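Local coordinates for protein monovalent Na+/H+ antiporter subunit D (Dietzia sp. DQ12-45-1b, PDB 7D3U) that forms subunit D of the Mrp complex, a multi-subunit bacterial membrane pump that exchanges sodium ions for protons, at residues A[112-123]-A[135-146]; A[227-238]-A[297-305]. One frame throughout, in Å; residues are numbered along the deposited sequence.

Contact 1: residues A[112-123]-A[135-146]; sequences LVLLVTAGVNGA and FVEVMLLPSYGL
The Phe135 ring lies flat against Gly122. The CA of Gly122 stands 3.5 Å from the ring centroid and 9° off the ring normal, so this is a CH-pi contact over the middle of one face. The backbone atoms Gly119 O, Ala118 O and Ala123 N approach the ring obliquely. Gly119, Gly122, Ala118 and Ala123 form the hole that Phe135 enters as a knob. Gly122 leaves room for the ring, since a side chain at that position would point toward 135-146.

One turn back, Gly119 lets the backbones come close. Gly119 CA is 4.2 Å from Met139 CA, and Val138 CG1 rests against Gly119 CA at 3.8 Å. Val120 CG2 meets the sulfur SD of Met139 at 3.6 Å. Val116 is the second knob, set among Met139, Pro142, Ser143 and Leu146. Its CG2 lies anti to the carbonyl carbon, and this branch reaches CB of Pro142. Pro142 CG touches Leu115 CB at 3.6 Å. Helix 129-146 is kinked at Pro142, whose nitrogen makes no hydrogen bond to the turn before. At the far end Leu112 packs on the last turn of 135-146: Leu112 CB meets Leu146 CD2 at 3.7 Å, CD2 meets Pro142 CB, and CD1 lies over Gly145.

Helices 109-125 and 129-146 are sequence neighbours and run antiparallel, their segment axes 7.3 Å apart at 159°. Helices 9-23, 28-49 and 80-101 pack against 112-123. Helix 249-263 covers Met139, and Val138 and Leu141 pack against the chain of subunit A.

Contact 2: residues A[227-238]-A[297-305]; sequences HGWLARAYPKMS and RSILAFHMV
Ala231 is a small bump that presses on the Phe302 ring. Ala231 CB lies 3.6 Å from the centroid of the Phe302 ring, 17° off the normal, a CH-pi contact over one face. Ala301 fills the hollow beside it: Ala301 CB comes within 3.8 Å of Ala231 CA and also approaches Pro235 CD. Ala231 and Ala301 thus let the backbones draw near, with their CA atoms 5.0 Å apart.

Leu230 reaches into the groove between Ala301, Met304 and Val305. Its CG is anti to the backbone N (chi1 -172°), which carries Leu230 CD2 to Met304 CE at 3.6 Å and to Val305 CG2. The Met304 chain bends at chi3, and its CE also touches Tyr234 CD2 at 3.5 Å. The sulfur lies oblique to the Tyr234 ring, a Met-aromatic contact. In the loop that follows helix 228-231, Pro235 sets its ring against Ser298, with Pro235 CG 3.6 Å from Ser298 CA.

The guanidinium of Arg297 ends among backbone carbonyls of the loop. Arg297 NH2 is 2.7 Å from Pro235 O, and Met237 O and Tyr234 O also lie close. Its NE makes a salt bridge to Glu348. A leucine here would probably leave Glu348 without this charged mate and the carbonyls of Tyr234, Pro235 and Met237 without a cationic neighbour.

The packing joins helix 228-231 and the irregular chain after it to the start of helix 296-316. Broken transmembrane helices are a known feature of antiporter-like subunits in the Mrp and complex I family. The break between helices 204-221 and 228-231, within one predicted membrane span, is consistent with that fold, with 228-231 as the short part after the break.

Overall arrangement
The two contacts come in series along the chain: contact 1 closes before contact 2 opens. Their centres are about 20 Å apart, and their nearest atoms about 5 Å, without touching. Each lies about 12 Å from the centre of the chain. Contact 1 pairs helices 109-125 and 129-146, which follow one another directly. Contact 2 ties helix 228-231 and the chain after it to helix 296-316, across 58 intervening residues. They share no helix. Helix 249-263, which touches contact 1, belongs to the part of the chain that contact 2 closes. Both also border the chains of subunits A and C, so these buried regions adjoin interfaces of the complex.

Contact 1: residues A[112-123]-A[135-146]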
loop_
_atom_site.group_PDB
_atom_site.type_symbol
_atom_site.label_atom_id
_atom_site.label_comp_id
_atom_site.label_asym_id
_atom_site.label_seq_id
_atom_site.Cartn_x
_atom_site.Cartn_y
_atom_site.Cartn_z
ATOM N N LEU A 112 4.049 -13.891 12.210
ATOM C CA LEU A 112 3.694 -12.565 11.717
ATOM C C LEU A 112 2.618 -12.640 10.643
ATOM O O LEU A 112 1.739 -11.773 10.580
ATOM C CB LEU A 112 4.936 -11.848 11.192
ATOM C CG LEU A 112 5.873 -11.291 12.263
ATOM C CD1 LEU A 112 7.039 -10.566 11.622
ATOM C CD2 LEU A 112 5.126 -10.376 13.211
ATOM N N VAL A 113 2.662 -13.667 9.793
ATOM C CA VAL A 113 1.614 -13.832 8.791
ATOM C C VAL A 113 0.273 -14.085 9.466
ATOM O O VAL A 113 -0.759 -13.542 9.053
ATOM C CB VAL A 113 1.982 -14.964 7.813
ATOM C CG1 VAL A 113 0.789 -15.337 6.960
ATOM C CG2 VAL A 113 3.134 -14.536 6.938
ATOM N N LEU A 114 0.269 -14.886 10.532
ATOM C CA LEU A 114 -0.978 -15.163 11.234
ATOM C C LEU A 114 -1.491 -13.925 11.958
ATOM O O LEU A 114 -2.703 -13.703 12.033
ATOM C CB LEU A 114 -0.783 -16.318 12.210
ATOM C CG LEU A 114 -0.705 -17.691 11.548
ATOM C CD1 LEU A 114 -0.655 -18.789 12.588
ATOM C CD2 LEU A 114 -1.877 -17.886 10.613
ATOM N N LEU A 115 -0.586 -13.100 12.484
ATOM C CA LEU A 115 -1.014 -11.868 13.137
ATOM C C LEU A 115 -1.573 -10.873 12.127
ATOM O O LEU A 115 -2.563 -10.187 12.406
ATOM C CB LEU A 115 0.151 -11.264 13.917
ATOM C CG LEU A 115 0.460 -11.971 15.236
ATOM C CD1 LEU A 115 1.952 -12.066 15.472
ATOM C CD2 LEU A 115 -0.209 -11.248 16.385
ATOM N N VAL A 116 -0.964 -10.794 10.942
ATOM C CA VAL A 116 -1.512 -9.957 9.878
ATOM C C VAL A 116 -2.885 -10.462 9.458
ATOM O O VAL A 116 -3.808 -9.674 9.220
ATOM C CB VAL A 116 -0.536 -9.903 8.688
ATOM C CG1 VAL A 116 -1.143 -9.143 7.536
ATOM C CG2 VAL A 116 0.759 -9.247 9.102
ATOM N N THR A 117 -3.044 -11.783 9.368
ATOM C CA THR A 117 -4.339 -12.353 9.012
ATOM C C THR A 117 -5.389 -12.037 10.069
ATOM O O THR A 117 -6.533 -11.705 9.737
ATOM C CB THR A 117 -4.201 -13.862 8.811
ATOM O OG1 THR A 117 -3.282 -14.121 7.742
ATOM C CG2 THR A 117 -5.535 -14.493 8.481
ATOM N N ALA A 118 -5.017 -12.126 11.347
ATOM C CA ALA A 118 -5.944 -11.774 12.416
ATOM C C ALA A 118 -6.333 -10.305 12.345
ATOM O O ALA A 118 -7.505 -9.956 12.523
ATOM C CB ALA A 118 -5.329 -12.099 13.774
ATOM N N GLY A 119 -5.363 -9.429 12.085
ATOM C CA GLY A 119 -5.680 -8.016 11.947
ATOM C C GLY A 119 -6.603 -7.738 10.777
ATOM O O GLY A 119 -7.512 -6.911 10.873
ATOM N N VAL A 120 -6.391 -8.433 9.660
ATOM C CA VAL A 120 -7.251 -8.255 8.493
ATOM C C VAL A 120 -8.665 -8.728 8.801
ATOM O O VAL A 120 -9.650 -8.052 8.479
ATOM C CB VAL A 120 -6.663 -8.992 7.277
ATOM C CG1 VAL A 120 -7.708 -9.150 6.192
ATOM C CG2 VAL A 120 -5.458 -8.250 6.743
ATOM N N ASN A 121 -8.787 -9.898 9.432
ATOM C CA ASN A 121 -10.107 -10.417 9.771
ATOM C C ASN A 121 -10.824 -9.493 10.745
ATOM O O ASN A 121 -12.040 -9.298 10.648
ATOM C CB ASN A 121 -9.986 -11.822 10.358
ATOM C CG ASN A 121 -9.427 -12.819 9.368
ATOM O OD1 ASN A 121 -9.109 -13.949 9.728
ATOM N ND2 ASN A 121 -9.302 -12.406 8.115
ATOM N N GLY A 122 -10.084 -8.908 11.686
ATOM C CA GLY A 122 -10.691 -7.956 12.597
ATOM C C GLY A 122 -11.163 -6.701 11.889
ATOM O O GLY A 122 -12.292 -6.250 12.088
ATOM N N ALA A 123 -10.304 -6.120 11.049
ATOM C CA ALA A 123 -10.681 -4.921 10.311
ATOM C C ALA A 123 -11.837 -5.172 9.355
ATOM O O ALA A 123 -12.553 -4.228 9.007
ATOM C CB ALA A 123 -9.480 -4.378 9.539
ATOM N N PHE A 135 -7.588 -2.548 14.791
ATOM C CA PHE A 135 -7.273 -3.715 13.976
ATOM C C PHE A 135 -6.435 -3.351 12.760
ATOM O O PHE A 135 -5.658 -4.178 12.280
ATOM C CB PHE A 135 -8.557 -4.419 13.551
ATOM C CG PHE A 135 -9.004 -5.472 14.514
ATOM C CD1 PHE A 135 -8.141 -6.474 14.907
ATOM C CD2 PHE A 135 -10.280 -5.450 15.042
ATOM C CE1 PHE A 135 -8.542 -7.442 15.798
ATOM C CE2 PHE A 135 -10.688 -6.416 15.933
ATOM C CZ PHE A 135 -9.817 -7.414 16.311
ATOM N N VAL A 136 -6.556 -2.122 12.262
ATOM C CA VAL A 136 -5.648 -1.665 11.216
ATOM C C VAL A 136 -4.220 -1.626 11.742
ATOM O O VAL A 136 -3.274 -1.999 11.041
ATOM C CB VAL A 136 -6.100 -0.295 10.679
ATOM C CG1 VAL A 136 -5.100 0.242 9.685
ATOM C CG2 VAL A 136 -7.462 -0.413 10.034
ATOM N N GLU A 137 -4.042 -1.202 12.995
ATOM C CA GLU A 137 -2.701 -1.242 13.579
ATOM C C GLU A 137 -2.247 -2.676 13.836
ATOM O O GLU A 137 -1.060 -2.991 13.689
ATOM C CB GLU A 137 -2.647 -0.414 14.860
ATOM C CG GLU A 137 -3.402 0.890 14.759
ATOM C CD GLU A 137 -2.964 1.733 13.577
ATOM O OE1 GLU A 137 -1.785 1.645 13.170
ATOM O OE2 GLU A 137 -3.818 2.453 13.026
ATOM N N VAL A 138 -3.170 -3.555 14.231
ATOM C CA VAL A 138 -2.847 -4.970 14.394
ATOM C C VAL A 138 -2.446 -5.596 13.068
ATOM O O VAL A 138 -1.702 -6.580 13.042
ATOM C CB VAL A 138 -4.038 -5.723 15.026
ATOM C CG1 VAL A 138 -3.745 -7.209 15.155
ATOM C CG2 VAL A 138 -4.356 -5.148 16.378
ATOM N N MET A 139 -2.938 -5.055 11.959
ATOM C CA MET A 139 -2.535 -5.506 10.635
ATOM C C MET A 139 -1.234 -4.868 10.173
ATOM O O MET A 139 -0.474 -5.493 9.425
ATOM C CB MET A 139 -3.645 -5.199 9.626
ATOM C CG MET A 139 -3.343 -5.612 8.201
ATOM S SD MET A 139 -4.475 -4.842 7.034
ATOM C CE MET A 139 -4.070 -3.115 7.261
ATOM N N LEU A 140 -0.955 -3.641 10.615
ATOM C CA LEU A 140 0.210 -2.914 10.123
ATOM C C LEU A 140 1.480 -3.284 10.877
ATOM O O LEU A 140 2.559 -3.340 10.280
ATOM C CB LEU A 140 -0.031 -1.409 10.220
ATOM C CG LEU A 140 -0.876 -0.775 9.118
ATOM C CD1 LEU A 140 -1.023 0.715 9.365
ATOM C CD2 LEU A 140 -0.255 -1.035 7.762
ATOM N N LEU A 141 1.383 -3.519 12.185
ATOM C CA LEU A 141 2.588 -3.810 12.957
ATOM C C LEU A 141 3.292 -5.088 12.514
ATOM O O LEU A 141 4.525 -5.050 12.351
ATOM C CB LEU A 141 2.253 -3.851 14.452
ATOM C CG LEU A 141 2.261 -2.492 15.148
ATOM C CD1 LEU A 141 1.146 -1.612 14.614
ATOM C CD2 LEU A 141 2.128 -2.679 16.642
ATOM N N PRO A 142 2.617 -6.226 12.311
ATOM C CA PRO A 142 3.317 -7.385 11.741
ATOM C C PRO A 142 3.744 -7.168 10.310
ATOM O O PRO A 142 4.647 -7.866 9.839
ATOM C CB PRO A 142 2.284 -8.512 11.847
ATOM C CG PRO A 142 1.323 -8.056 12.869
ATOM C CD PRO A 142 1.249 -6.580 12.711
ATOM N N SER A 143 3.122 -6.230 9.600
ATOM C CA SER A 143 3.582 -5.910 8.258
ATOM C C SER A 143 4.967 -5.284 8.292
ATOM O O SER A 143 5.792 -5.541 7.410
ATOM C CB SER A 143 2.592 -4.980 7.570
ATOM O OG SER A 143 1.258 -5.362 7.844
ATOM N N TYR A 144 5.242 -4.463 9.306
ATOM C CA TYR A 144 6.556 -3.845 9.414
ATOM C C TYR A 144 7.630 -4.877 9.717
ATOM O O TYR A 144 8.768 -4.743 9.252
ATOM C CB TYR A 144 6.545 -2.759 10.489
ATOM C CG TYR A 144 5.453 -1.727 10.316
ATOM C CD1 TYR A 144 4.924 -1.445 9.065
ATOM C CD2 TYR A 144 4.956 -1.031 11.408
ATOM C CE1 TYR A 144 3.929 -0.505 8.907
ATOM C CE2 TYR A 144 3.961 -0.088 11.259
ATOM C CZ TYR A 144 3.452 0.171 10.007
ATOM O OH TYR A 144 2.460 1.111 9.853
ATOM N N GLY A 145 7.294 -5.910 10.491
ATOM C CA GLY A 145 8.242 -6.982 10.725
ATOM C C GLY A 145 8.488 -7.827 9.495
ATOM O O GLY A 145 9.605 -8.306 9.280
ATOM N N LEU A 146 7.458 -8.021 8.668
ATOM C CA LEU A 146 7.616 -8.796 7.444
ATOM C C LEU A 146 8.433 -8.059 6.394
ATOM O O LEU A 146 8.972 -8.701 5.487
ATOM C CB LEU A 146 6.248 -9.160 6.870
ATOM C CG LEU A 146 5.450 -10.218 7.627
ATOM C CD1 LEU A 146 4.123 -10.471 6.941
ATOM C CD2 LEU A 146 6.250 -11.497 7.733
#

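Contact 2: residues A[227-238]-A[297-305]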
loop_
_atom_site.group_PDB
_atom_site.type_symbol
_atom_site.label_atom_id
_atom_site.label_comp_id
_atom_site.label_asym_id
_atom_site.label_seq_id
_atom_site.Cartn_x
_atom_site.Cartn_y
_atom_site.Cartn_z
ATOM N N HIS A 227 0.242 9.073 -3.359
ATOM C CA HIS A 227 0.496 7.768 -3.956
ATOM C C HIS A 227 1.965 7.397 -4.033
ATOM O O HIS A 227 2.270 6.201 -4.106
ATOM C CB HIS A 227 -0.091 7.701 -5.371
ATOM C CG HIS A 227 0.495 8.705 -6.313
ATOM N ND1 HIS A 227 1.730 8.541 -6.903
ATOM C CD2 HIS A 227 0.015 9.886 -6.768
ATOM C CE1 HIS A 227 1.986 9.579 -7.680
ATOM N NE2 HIS A 227 0.960 10.409 -7.617
ATOM N N GLY A 228 2.881 8.365 -4.023
ATOM C CA GLY A 228 4.293 8.059 -4.148
ATOM C C GLY A 228 4.835 7.200 -3.030
ATOM O O GLY A 228 5.858 6.534 -3.212
ATOM N N TRP A 229 4.174 7.194 -1.873
ATOM C CA TRP A 229 4.659 6.382 -0.766
ATOM C C TRP A 229 4.480 4.897 -1.039
ATOM O O TRP A 229 5.223 4.076 -0.493
ATOM C CB TRP A 229 3.948 6.782 0.524
ATOM C CG TRP A 229 2.541 6.285 0.637
ATOM C CD1 TRP A 229 1.405 6.981 0.358
ATOM C CD2 TRP A 229 2.118 4.992 1.085
ATOM N NE1 TRP A 229 0.302 6.200 0.592
ATOM C CE2 TRP A 229 0.714 4.974 1.040
ATOM C CE3 TRP A 229 2.793 3.847 1.516
ATOM C CZ2 TRP A 229 -0.027 3.857 1.405
ATOM C CZ3 TRP A 229 2.055 2.743 1.876
ATOM C CH2 TRP A 229 0.661 2.754 1.821
ATOM N N LEU A 230 3.507 4.531 -1.869
ATOM C CA LEU A 230 3.282 3.129 -2.192
ATOM C C LEU A 230 4.105 2.668 -3.382
ATOM O O LEU A 230 4.501 1.499 -3.437
ATOM C CB LEU A 230 1.799 2.883 -2.472
ATOM C CG LEU A 230 1.393 1.421 -2.637
ATOM C CD1 LEU A 230 -0.011 1.214 -2.112
ATOM C CD2 LEU A 230 1.488 1.002 -4.089
ATOM N N ALA A 231 4.369 3.559 -4.337
ATOM C CA ALA A 231 5.218 3.210 -5.466
ATOM C C ALA A 231 6.686 3.125 -5.077
ATOM O O ALA A 231 7.482 2.561 -5.833
ATOM C CB ALA A 231 5.034 4.225 -6.591
ATOM N N ARG A 232 7.062 3.671 -3.922
ATOM C CA ARG A 232 8.444 3.679 -3.467
ATOM C C ARG A 232 8.658 2.843 -2.212
ATOM O O ARG A 232 9.686 2.998 -1.548
ATOM C CB ARG A 232 8.907 5.115 -3.219
ATOM C CG ARG A 232 8.742 6.033 -4.413
ATOM C CD ARG A 232 9.652 5.622 -5.552
ATOM N NE ARG A 232 11.055 5.647 -5.156
ATOM C CZ ARG A 232 12.057 5.269 -5.942
ATOM N NH1 ARG A 232 13.304 5.326 -5.500
ATOM N NH2 ARG A 232 11.811 4.837 -7.170
ATOM N N ALA A 233 7.714 1.972 -1.863
ATOM C CA ALA A 233 7.882 1.129 -0.686
ATOM C C ALA A 233 7.649 -0.338 -1.016
ATOM O O ALA A 233 8.270 -1.219 -0.415
ATOM C CB ALA A 233 6.940 1.572 0.432
ATOM N N TYR A 234 6.763 -0.612 -1.966
ATOM C CA TYR A 234 6.469 -1.987 -2.351
ATOM C C TYR A 234 7.565 -2.592 -3.226
ATOM O O TYR A 234 7.884 -3.775 -3.057
ATOM C CB TYR A 234 5.117 -2.073 -3.062
ATOM C CG TYR A 234 3.945 -2.212 -2.120
ATOM C CD1 TYR A 234 3.774 -1.332 -1.062
ATOM C CD2 TYR A 234 3.017 -3.228 -2.283
ATOM C CE1 TYR A 234 2.707 -1.455 -0.197
ATOM C CE2 TYR A 234 1.945 -3.359 -1.422
ATOM C CZ TYR A 234 1.796 -2.469 -0.381
ATOM O OH TYR A 234 0.733 -2.593 0.480
ATOM N N PRO A 235 8.152 -1.851 -4.178
ATOM C CA PRO A 235 9.288 -2.424 -4.920
ATOM C C PRO A 235 10.430 -2.881 -4.030
ATOM O O PRO A 235 11.038 -3.923 -4.298
ATOM C CB PRO A 235 9.714 -1.273 -5.835
ATOM C CG PRO A 235 8.474 -0.534 -6.081
ATOM C CD PRO A 235 7.687 -0.601 -4.807
ATOM N N LYS A 236 10.739 -2.133 -2.977
ATOM C CA LYS A 236 11.883 -2.433 -2.119
ATOM C C LYS A 236 11.498 -3.346 -0.960
ATOM O O LYS A 236 11.755 -3.050 0.205
ATOM C CB LYS A 236 12.498 -1.135 -1.618
ATOM C CG LYS A 236 12.634 -0.088 -2.701
ATOM C CD LYS A 236 12.672 1.310 -2.129
ATOM C CE LYS A 236 12.345 2.326 -3.201
ATOM N NZ LYS A 236 12.819 1.876 -4.536
ATOM N N MET A 237 10.875 -4.475 -1.283
ATOM C CA MET A 237 10.516 -5.478 -0.293
ATOM C C MET A 237 10.754 -6.859 -0.883
ATOM O O MET A 237 10.921 -7.017 -2.095
ATOM C CB MET A 237 9.060 -5.336 0.162
ATOM C CG MET A 237 8.801 -4.123 1.031
ATOM S SD MET A 237 7.053 -3.711 1.125
ATOM C CE MET A 237 6.343 -5.348 1.171
ATOM N N SER A 238 10.779 -7.857 -0.008
ATOM C CA SER A 238 10.963 -9.228 -0.457
ATOM C C SER A 238 9.844 -9.611 -1.424
ATOM O O SER A 238 8.710 -9.142 -1.276
ATOM C CB SER A 238 10.983 -10.183 0.735
ATOM O OG SER A 238 10.713 -11.511 0.327
ATOM N N ARG A 297 9.006 -5.060 -10.860
ATOM C CA ARG A 297 8.163 -4.978 -9.676
ATOM C C ARG A 297 7.836 -3.547 -9.279
ATOM O O ARG A 297 6.945 -3.345 -8.449
ATOM C CB ARG A 297 8.823 -5.698 -8.500
ATOM C CG ARG A 297 7.829 -6.392 -7.587
ATOM C CD ARG A 297 8.453 -7.576 -6.882
ATOM N NE ARG A 297 9.822 -7.296 -6.468
ATOM C CZ ARG A 297 10.147 -6.663 -5.346
ATOM N NH1 ARG A 297 9.199 -6.241 -4.523
ATOM N NH2 ARG A 297 11.421 -6.451 -5.049
ATOM N N SER A 298 8.523 -2.558 -9.842
ATOM C CA SER A 298 8.158 -1.168 -9.618
ATOM C C SER A 298 7.058 -0.698 -10.554
ATOM O O SER A 298 6.408 0.313 -10.269
ATOM C CB SER A 298 9.381 -0.264 -9.779
ATOM O OG SER A 298 9.001 1.016 -10.251
ATOM N N ILE A 299 6.843 -1.405 -11.663
ATOM C CA ILE A 299 5.711 -1.110 -12.532
ATOM C C ILE A 299 4.411 -1.543 -11.869
ATOM O O ILE A 299 3.403 -0.824 -11.910
ATOM C CB ILE A 299 5.909 -1.795 -13.896
ATOM C CG1 ILE A 299 6.830 -0.963 -14.785
ATOM C CG2 ILE A 299 4.578 -2.040 -14.570
ATOM C CD1 ILE A 299 7.176 -1.630 -16.091
ATOM N N LEU A 300 4.417 -2.721 -11.244
ATOM C CA LEU A 300 3.212 -3.255 -10.630
ATOM C C LEU A 300 2.724 -2.409 -9.463
ATOM O O LEU A 300 1.531 -2.427 -9.169
ATOM C CB LEU A 300 3.453 -4.693 -10.176
ATOM C CG LEU A 300 3.943 -5.642 -11.269
ATOM C CD1 LEU A 300 4.237 -7.012 -10.696
ATOM C CD2 LEU A 300 2.917 -5.738 -12.378
ATOM N N ALA A 301 3.603 -1.645 -8.812
ATOM C CA ALA A 301 3.148 -0.758 -7.744
ATOM C C ALA A 301 2.277 0.365 -8.298
ATOM O O ALA A 301 1.172 0.622 -7.797
ATOM C CB ALA A 301 4.347 -0.192 -6.989
ATOM N N PHE A 302 2.760 1.054 -9.331
ATOM C CA PHE A 302 1.947 2.083 -9.967
ATOM C C PHE A 302 0.696 1.490 -10.598
ATOM O O PHE A 302 -0.360 2.135 -10.617
ATOM C CB PHE A 302 2.771 2.826 -11.011
ATOM C CG PHE A 302 3.477 4.037 -10.482
ATOM C CD1 PHE A 302 2.761 5.135 -10.043
ATOM C CD2 PHE A 302 4.857 4.081 -10.434
ATOM C CE1 PHE A 302 3.409 6.248 -9.559
ATOM C CE2 PHE A 302 5.509 5.193 -9.953
ATOM C CZ PHE A 302 4.783 6.278 -9.515
ATOM N N HIS A 303 0.786 0.262 -11.114
ATOM C CA HIS A 303 -0.412 -0.391 -11.630
ATOM C C HIS A 303 -1.408 -0.671 -10.517
ATOM O O HIS A 303 -2.620 -0.585 -10.726
ATOM C CB HIS A 303 -0.045 -1.681 -12.355
ATOM C CG HIS A 303 0.217 -1.493 -13.812
ATOM N ND1 HIS A 303 1.059 -2.313 -14.530
ATOM C CD2 HIS A 303 -0.248 -0.570 -14.687
ATOM C CE1 HIS A 303 1.098 -1.907 -15.785
ATOM N NE2 HIS A 303 0.316 -0.851 -15.908
ATOM N N MET A 304 -0.915 -1.016 -9.328
ATOM C CA MET A 304 -1.798 -1.189 -8.184
ATOM C C MET A 304 -2.465 0.125 -7.813
ATOM O O MET A 304 -3.641 0.147 -7.442
ATOM C CB MET A 304 -1.015 -1.747 -6.999
ATOM C CG MET A 304 -1.883 -2.218 -5.854
ATOM S SD MET A 304 -0.990 -3.347 -4.779
ATOM C CE MET A 304 0.565 -2.478 -4.641
ATOM N N VAL A 305 -1.730 1.232 -7.914
ATOM C CA VAL A 305 -2.330 2.545 -7.670
ATOM C C VAL A 305 -3.453 2.809 -8.669
ATOM O O VAL A 305 -4.550 3.258 -8.304
ATOM C CB VAL A 305 -1.257 3.647 -7.726
ATOM C CG1 VAL A 305 -1.908 5.015 -7.765
ATOM C CG2 VAL A 305 -0.324 3.539 -6.538
#